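Local atomic coordinates of gamma-glutamyl-gamma-aminobutyrate hydrolase PuuD (Escherichia coli, PDB entry 6VTV), a protein that hydrolyses the gamma-glutamyl linkage of gamma-glutamyl-gamma-aminobutyrate, releasing 4-aminobutanoate and glutamate in the last step of putrescine breakdown. Residues Ser160-Ser172 against Arg199-Ser213. Numbering follows the deposited sequence. Where two conformers were deposited one is given.
Sequences SHEVQVEEGGLLS and RVEARSPDGLVEAVS. With MN (manganese (II) ion), chain D.
The His161 ring has Glu210 at its edge, with the carboxylate plane turned 80° from the ring. Val163 CG1 lies in the ring plane too, off the ND1-CE1 side. His161 NE2 and Glu210 OE2 do not bond to each other; both bind manganese, NE2 at 2.3 Å and OE2 at 2.2 Å. His161 ND1 donates to Glu162 O, which, with the metal bond at NE2, fixes the ring's rotation. His145, Ser185 and His187 complete the protein ligands. The guanidinium of Arg203 has Gly207 O in its plane, bound by NH1. Water 4, at its edge, links NH2 to Glu166 OE1.

A bend at chi2 (-78°) turns the Glu201 carboxylate to the helix start after Gly169, the N-cap residue. Leu170 N meets Glu201 OE2 on its syn side at 2.7 Å, and Leu171 N meets OE1 of the same carboxylate from above its plane at 2.9 Å. Ser213 OG donates to the anti lone pair of OE2. Next to it, Leu171 CD1 packs on Ala202 CB and Ala211 CB.

Strands 161-165 and 199-203 pair antiparallel in the mixed sheet of a class I glutamine amidotransferase-like fold. Strand 161-165 brings His161, and strand 209-213 Glu210, to the manganese. The Glu210 side chain is about 8 Å from those of Cys118 and His226, predicted catalytic residues. The helix N-H groups probably stabilise Glu201 as a carboxylate.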
ATOM      1  N   SER B 160      28.924   1.126   4.736  1.00 28.52           N
ATOM      2  CA  SER B 160      29.578   2.042   3.809  1.00 34.97           C
ATOM      3  C   SER B 160      30.497   3.030   4.508  1.00 34.50           C
ATOM      4  O   SER B 160      31.649   3.202   4.091  1.00 31.11           O
ATOM      5  CB  SER B 160      28.520   2.801   2.992  1.00 26.91           C
ATOM      6  OG  SER B 160      29.113   3.457   1.884  1.00 27.63           O
ATOM      7  N   HIS B 161      30.014   3.696   5.551  1.00 28.18           N
ATOM      8  CA  HIS B 161      30.810   4.664   6.288  1.00 28.98           C
ATOM      9  C   HIS B 161      30.272   4.750   7.709  1.00 28.46           C
ATOM     10  O   HIS B 161      29.187   4.247   8.020  1.00 27.20           O
ATOM     11  CB  HIS B 161      30.791   6.039   5.607  1.00 28.27           C
ATOM     12  CG  HIS B 161      29.425   6.642   5.503  1.00 25.96           C
ATOM     13  ND1 HIS B 161      28.741   7.132   6.595  1.00 27.27           N
ATOM     14  CD2 HIS B 161      28.614   6.832   4.435  1.00 24.73           C
ATOM     15  CE1 HIS B 161      27.569   7.597   6.205  1.00 26.56           C
ATOM     16  NE2 HIS B 161      27.466   7.427   4.899  1.00 25.63           N
ATOM     17  N   GLU B 162      31.043   5.395   8.576  1.00 29.78           N
ATOM     18  CA  GLU B 162      30.623   5.578   9.954  1.00 34.01           C
ATOM     19  C   GLU B 162      29.825   6.869  10.104  1.00 33.65           C
ATOM     20  O   GLU B 162      29.811   7.733   9.226  1.00 30.92           O
ATOM     21  CB  GLU B 162      31.832   5.590  10.889  1.00 33.56           C
ATOM     22  CG  GLU B 162      32.744   4.388  10.746  1.00 36.13           C
ATOM     23  CD  GLU B 162      34.031   4.539  11.531  1.00 44.74           C
ATOM     24  OE1 GLU B 162      34.092   4.040  12.674  1.00 49.73           O
ATOM     25  OE2 GLU B 162      34.979   5.157  11.005  1.00 48.78           O
ATOM     26  N   VAL B 163      29.135   6.980  11.236  1.00 27.98           N
ATOM     27  CA  VAL B 163      28.475   8.213  11.644  1.00 30.81           C
ATOM     28  C   VAL B 163      28.741   8.415  13.128  1.00 32.87           C
ATOM     29  O   VAL B 163      28.875   7.454  13.892  1.00 35.85           O
ATOM     30  CB  VAL B 163      26.953   8.204  11.361  1.00 30.85           C
ATOM     31  CG1 VAL B 163      26.679   8.215   9.864  1.00 23.57           C
ATOM     32  CG2 VAL B 163      26.298   7.003  12.012  1.00 33.72           C
ATOM     33  N   GLN B 164      28.831   9.678  13.534  1.00 30.07           N
ATOM     34  CA  GLN B 164      29.069  10.041  14.923  1.00 35.41           C
ATOM     35  C   GLN B 164      27.839  10.743  15.478  1.00 40.40           C
ATOM     36  O   GLN B 164      27.379  11.739  14.911  1.00 37.12           O
ATOM     37  CB  GLN B 164      30.300  10.940  15.055  1.00 35.94           C
ATOM     38  CG  GLN B 164      30.620  11.336  16.484  1.00 44.47           C
ATOM     39  CD  GLN B 164      32.092  11.623  16.688  1.00 56.08           C
ATOM     40  OE1 GLN B 164      32.498  12.778  16.819  1.00 62.36           O
ATOM     41  NE2 GLN B 164      32.903  10.572  16.718  1.00 58.63           N
ATOM     42  N   VAL B 165      27.315  10.223  16.588  1.00 40.20           N
ATOM     43  CA  VAL B 165      26.095  10.763  17.174  1.00 37.64           C
ATOM     44  C   VAL B 165      26.390  12.104  17.831  1.00 36.52           C
ATOM     45  O   VAL B 165      27.376  12.252  18.566  1.00 35.14           O
ATOM     46  CB  VAL B 165      25.501   9.771  18.185  1.00 41.92           C
ATOM     47  CG1 VAL B 165      24.331  10.399  18.930  1.00 44.03           C
ATOM     48  CG2 VAL B 165      25.068   8.495  17.483  1.00 39.00           C
ATOM     49  N   GLU B 166      25.539  13.092  17.565  1.00 34.68           N
ATOM     50  CA  GLU B 166      25.597  14.361  18.277  1.00 42.07           C
ATOM     51  C   GLU B 166      24.828  14.224  19.586  1.00 41.49           C
ATOM     52  O   GLU B 166      23.643  13.874  19.582  1.00 37.92           O
ATOM     53  CB  GLU B 166      25.023  15.489  17.423  1.00 45.40           C
ATOM     54  CG  GLU B 166      25.176  16.869  18.042  1.00 56.23           C
ATOM     55  CD  GLU B 166      24.945  17.988  17.045  1.00 61.36           C
ATOM     56  OE1 GLU B 166      25.610  17.991  15.989  1.00 61.52           O
ATOM     57  OE2 GLU B 166      24.100  18.867  17.320  1.00 62.71           O
ATOM     58  N   GLU B 167      25.501  14.490  20.702  1.00 44.79           N
ATOM     59  CA  GLU B 167      24.905  14.255  22.008  1.00 50.04           C
ATOM     60  C   GLU B 167      23.755  15.222  22.274  1.00 52.66           C
ATOM     61  O   GLU B 167      23.696  16.325  21.723  1.00 53.63           O
ATOM     62  CB  GLU B 167      25.961  14.386  23.105  1.00 58.44           C
ATOM     63  CG  GLU B 167      25.718  13.486  24.305  1.00 68.43           C
ATOM     64  CD  GLU B 167      26.846  13.546  25.315  1.00 77.99           C
ATOM     65  OE1 GLU B 167      26.560  13.539  26.530  1.00 82.39           O
ATOM     66  OE2 GLU B 167      28.020  13.600  24.893  1.00 80.64           O
ATOM     67  N   GLY B 168      22.831  14.791  23.128  1.00 50.76           N
ATOM     68  CA  GLY B 168      21.719  15.618  23.544  1.00 50.48           C
ATOM     69  C   GLY B 168      20.425  15.429  22.784  1.00 47.01           C
ATOM     70  O   GLY B 168      19.472  16.174  23.034  1.00 47.04           O
ATOM     71  N   GLY B 169      20.353  14.461  21.874  1.00 42.26           N
ATOM     72  CA  GLY B 169      19.151  14.262  21.088  1.00 33.48           C
ATOM     73  C   GLY B 169      18.524  12.891  21.244  1.00 40.35           C
ATOM     74  O   GLY B 169      18.770  12.194  22.234  1.00 34.64           O
ATOM     75  N   LEU B 170      17.710  12.496  20.262  1.00 38.09           N
ATOM     76  CA  LEU B 170      17.018  11.212  20.334  1.00 37.73           C
ATOM     77  C   LEU B 170      17.993  10.045  20.263  1.00 38.46           C
ATOM     78  O   LEU B 170      17.855   9.069  21.010  1.00 37.61           O
ATOM     79  CB  LEU B 170      15.987  11.106  19.210  1.00 34.80           C
ATOM     80  CG  LEU B 170      14.655  11.831  19.403  1.00 36.27           C
ATOM     81  CD1 LEU B 170      13.763  11.620  18.188  1.00 34.54           C
ATOM     82  CD2 LEU B 170      13.964  11.355  20.668  1.00 37.80           C
ATOM     83  N   LEU B 171      18.980  10.122  19.365  1.00 36.76           N
ATOM     84  CA  LEU B 171      19.908   9.010  19.189  1.00 34.00           C
ATOM     85  C   LEU B 171      20.710   8.749  20.458  1.00 37.43           C
ATOM     86  O   LEU B 171      21.010   7.595  20.785  1.00 39.83           O
ATOM     87  CB  LEU B 171      20.843   9.286  18.012  1.00 27.88           C
ATOM     88  CG  LEU B 171      20.212   9.251  16.620  1.00 27.15           C
ATOM     89  CD1 LEU B 171      21.286   9.358  15.548  1.00 28.25           C
ATOM     90  CD2 LEU B 171      19.389   7.986  16.436  1.00 27.30           C
ATOM     91  N   SER B 172      21.064   9.810  21.187  1.00 37.05           N
ATOM     92  CA  SER B 172      21.802   9.631  22.433  1.00 40.31           C
ATOM     93  C   SER B 172      20.952   8.915  23.476  1.00 41.31           C
ATOM     94  O   SER B 172      21.460   8.077  24.230  1.00 42.90           O
ATOM     95  CB  SER B 172      22.273  10.984  22.963  1.00 47.10           C
ATOM     96  OG  SER B 172      23.376  11.461  22.216  1.00 52.12           O
ATOM     97  N   ARG B 199      17.191  19.489  14.887  1.00 29.75           N
ATOM     98  CA  ARG B 199      18.435  19.286  15.614  0.50 32.72           C
ATOM     99  C   ARG B 199      19.245  18.197  14.920  1.00 32.44           C
ATOM    100  O   ARG B 199      18.692  17.173  14.506  1.00 26.76           O
ATOM    101  CB  ARG B 199      18.150  18.902  17.070  0.50 35.56           C
ATOM    102  CG  ARG B 199      19.260  18.133  17.763  0.50 36.33           C
ATOM    103  CD  ARG B 199      18.701  17.208  18.839  0.50 37.42           C
ATOM    104  NE  ARG B 199      17.809  17.900  19.768  0.50 37.89           N
ATOM    105  CZ  ARG B 199      16.500  17.676  19.858  0.50 38.90           C
ATOM    106  NH1 ARG B 199      15.921  16.775  19.074  0.50 39.51           N
ATOM    107  NH2 ARG B 199      15.769  18.353  20.734  0.50 37.84           N
ATOM    108  N   VAL B 200      20.550  18.426  14.778  1.00 32.28           N
ATOM    109  CA  VAL B 200      21.403  17.450  14.113  1.00 30.20           C
ATOM    110  C   VAL B 200      21.650  16.280  15.054  1.00 29.34           C
ATOM    111  O   VAL B 200      22.038  16.464  16.215  1.00 30.69           O
ATOM    112  CB  VAL B 200      22.718  18.101  13.661  1.00 34.69           C
ATOM    113  CG1 VAL B 200      23.673  17.050  13.118  1.00 31.72           C
ATOM    114  CG2 VAL B 200      22.442  19.167  12.609  1.00 33.94           C
ATOM    115  N   GLU B 201      21.416  15.066  14.558  1.00 27.91           N
ATOM    116  CA  GLU B 201      21.554  13.861  15.367  1.00 28.36           C
ATOM    117  C   GLU B 201      22.849  13.105  15.111  1.00 29.90           C
ATOM    118  O   GLU B 201      23.403  12.520  16.047  1.00 30.94           O
ATOM    119  CB  GLU B 201      20.368  12.921  15.125  1.00 24.80           C
ATOM    120  CG  GLU B 201      19.057  13.409  15.719  1.00 28.31           C
ATOM    121  CD  GLU B 201      18.966  13.169  17.213  1.00 33.84           C
ATOM    122  OE1 GLU B 201      19.827  12.444  17.756  1.00 37.51           O
ATOM    123  OE2 GLU B 201      18.036  13.708  17.848  1.00 37.05           O
ATOM    124  N   ALA B 202      23.346  13.096  13.875  1.00 28.02           N
ATOM    125  CA  ALA B 202      24.572  12.377  13.557  1.00 29.29           C
ATOM    126  C   ALA B 202      25.176  12.946  12.282  1.00 27.25           C
ATOM    127  O   ALA B 202      24.480  13.541  11.455  1.00 23.74           O
ATOM    128  CB  ALA B 202      24.318  10.872  13.408  1.00 28.77           C
ATOM    129  N   ARG B 203      26.488  12.752  12.136  1.00 27.24           N
ATOM    130  CA  ARG B 203      27.219  13.201  10.959  1.00 28.07           C
ATOM    131  C   ARG B 203      28.202  12.126  10.516  1.00 31.27           C
ATOM    132  O   ARG B 203      28.793  11.426  11.341  1.00 28.68           O
ATOM    133  CB  ARG B 203      28.003  14.496  11.216  1.00 28.65           C
ATOM    134  CG  ARG B 203      27.176  15.708  11.586  1.00 32.75           C
ATOM    135  CD  ARG B 203      28.094  16.902  11.804  1.00 33.93           C
ATOM    136  NE  ARG B 203      27.369  18.111  12.180  1.00 37.19           N
ATOM    137  CZ  ARG B 203      26.964  19.037  11.317  1.00 41.22           C
ATOM    138  NH1 ARG B 203      27.210  18.896  10.022  1.00 44.10           N
ATOM    139  NH2 ARG B 203      26.314  20.108  11.752  1.00 38.72           N
ATOM    140  N   SER B 204      28.381  12.017   9.199  1.00 29.83           N
ATOM    141  CA  SER B 204      29.464  11.219   8.651  1.00 31.22           C
ATOM    142  C   SER B 204      30.792  11.941   8.887  1.00 30.87           C
ATOM    143  O   SER B 204      30.808  13.135   9.190  1.00 32.40           O
ATOM    144  CB  SER B 204      29.234  10.969   7.160  1.00 28.49           C
ATOM    145  OG  SER B 204      28.656  12.095   6.522  1.00 33.55           O
ATOM    146  N   PRO B 205      31.926  11.235   8.773  1.00 33.09           N
ATOM    147  CA  PRO B 205      33.221  11.884   9.049  1.00 32.36           C
ATOM    148  C   PRO B 205      33.538  13.068   8.145  1.00 34.01           C
ATOM    149  O   PRO B 205      34.488  13.805   8.441  1.00 33.51           O
ATOM    150  CB  PRO B 205      34.236  10.751   8.849  1.00 31.40           C
ATOM    151  CG  PRO B 205      33.460   9.508   9.080  1.00 33.74           C
ATOM    152  CD  PRO B 205      32.087   9.788   8.541  1.00 31.81           C
ATOM    153  N   ASP B 206      32.787  13.277   7.064  1.00 34.29           N
ATOM    154  CA  ASP B 206      32.985  14.423   6.188  1.00 33.01           C
ATOM    155  C   ASP B 206      32.110  15.613   6.565  1.00 31.50           C
ATOM    156  O   ASP B 206      32.090  16.608   5.833  1.00 32.83           O
ATOM    157  CB  ASP B 206      32.730  14.027   4.729  1.00 32.13           C
ATOM    158  CG  ASP B 206      31.370  13.380   4.521  1.00 30.80           C
ATOM    159  OD1 ASP B 206      30.569  13.331   5.478  1.00 28.83           O
ATOM    160  OD2 ASP B 206      31.101  12.917   3.392  1.00 31.06           O
ATOM    161  N   GLY B 207      31.387  15.532   7.681  1.00 29.11           N
ATOM    162  CA  GLY B 207      30.539  16.613   8.130  1.00 28.59           C
ATOM    163  C   GLY B 207      29.118  16.579   7.612  1.00 30.62           C
ATOM    164  O   GLY B 207      28.291  17.376   8.073  1.00 32.38           O
ATOM    165  N   LEU B 208      28.805  15.687   6.672  1.00 28.51           N
ATOM    166  CA  LEU B 208      27.456  15.612   6.124  1.00 29.41           C
ATOM    167  C   LEU B 208      26.473  15.143   7.189  1.00 28.62           C
ATOM    168  O   LEU B 208      26.728  14.166   7.899  1.00 26.64           O
ATOM    169  CB  LEU B 208      27.416  14.664   4.926  1.00 27.61           C
ATOM    170  CG  LEU B 208      26.063  14.585   4.213  1.00 25.43           C
ATOM    171  CD1 LEU B 208      25.851  15.800   3.317  1.00 26.61           C
ATOM    172  CD2 LEU B 208      25.931  13.296   3.417  1.00 20.86           C
ATOM    173  N   VAL B 209      25.345  15.841   7.293  1.00 25.74           N
ATOM    174  CA  VAL B 209      24.315  15.461   8.251  1.00 28.27           C
ATOM    175  C   VAL B 209      23.662  14.166   7.785  1.00 30.37           C
ATOM    176  O   VAL B 209      23.130  14.086   6.671  1.00 26.68           O
ATOM    177  CB  VAL B 209      23.280  16.581   8.416  1.00 29.13           C
ATOM    178  CG1 VAL B 209      22.128  16.106   9.274  1.00 30.68           C
ATOM    179  CG2 VAL B 209      23.930  17.815   9.025  1.00 28.22           C
ATOM    180  N   GLU B 210      23.707  13.141   8.635  1.00 30.63           N
ATOM    181  CA  GLU B 210      23.143  11.837   8.314  1.00 28.11           C
ATOM    182  C   GLU B 210      21.912  11.498   9.144  1.00 27.21           C
ATOM    183  O   GLU B 210      21.285  10.463   8.897  1.00 28.07           O
ATOM    184  CB  GLU B 210      24.204  10.742   8.492  1.00 29.01           C
ATOM    185  CG  GLU B 210      25.234  10.683   7.372  1.00 28.87           C
ATOM    186  CD  GLU B 210      24.879   9.666   6.303  1.00 29.31           C
ATOM    187  OE1 GLU B 210      24.159   8.695   6.619  1.00 28.21           O
ATOM    188  OE2 GLU B 210      25.318   9.835   5.146  1.00 30.79           O
ATOM    189  N   ALA B 211      21.548  12.337  10.112  1.00 30.33           N
ATOM    190  CA  ALA B 211      20.373  12.095  10.937  1.00 23.90           C
ATOM    191  C   ALA B 211      19.937  13.405  11.578  1.00 24.02           C
ATOM    192  O   ALA B 211      20.777  14.198  12.007  1.00 25.83           O
ATOM    193  CB  ALA B 211      20.653  11.039  12.013  1.00 23.06           C
ATOM    194  N   VAL B 212      18.622  13.622  11.635  1.00 24.48           N
ATOM    195  CA  VAL B 212      18.037  14.830  12.211  1.00 24.42           C
ATOM    196  C   VAL B 212      16.842  14.437  13.070  1.00 25.97           C
ATOM    197  O   VAL B 212      16.338  13.315  13.001  1.00 26.93           O
ATOM    198  CB  VAL B 212      17.598  15.846  11.134  1.00 24.64           C
ATOM    199  CG1 VAL B 212      18.799  16.425  10.417  1.00 26.30           C
ATOM    200  CG2 VAL B 212      16.637  15.195  10.146  1.00 20.30           C
ATOM    201  N   SER B 213      16.387  15.387  13.884  1.00 23.26           N
ATOM    202  CA  SER B 213      15.166  15.210  14.652  1.00 25.51           C
ATOM    203  C   SER B 213      14.537  16.574  14.893  1.00 30.73           C
ATOM    204  O   SER B 213      15.234  17.588  14.984  1.00 35.69           O
ATOM    205  CB  SER B 213      15.418  14.491  15.983  1.00 25.23           C
ATOM    206  OG  SER B 213      15.937  15.373  16.961  1.00 28.14           O
TER
HETATM  207 MN    MN D 301      25.772   8.314   3.637  1.00 26.30          MN
HETATM  208  O   HOH W   1      21.406  12.327  19.871  1.00 31.30           O
HETATM  209  O   HOH W   2      21.869  20.589  16.016  1.00 36.61           O
HETATM  210  O   HOH W   3      21.712  15.711  19.143  1.00 39.17           O
HETATM  211  O   HOH W   4      25.989  19.966  14.574  1.00 42.99           O
HETATM  212  O   HOH W   5      24.184   7.034   4.692  1.00 22.08           O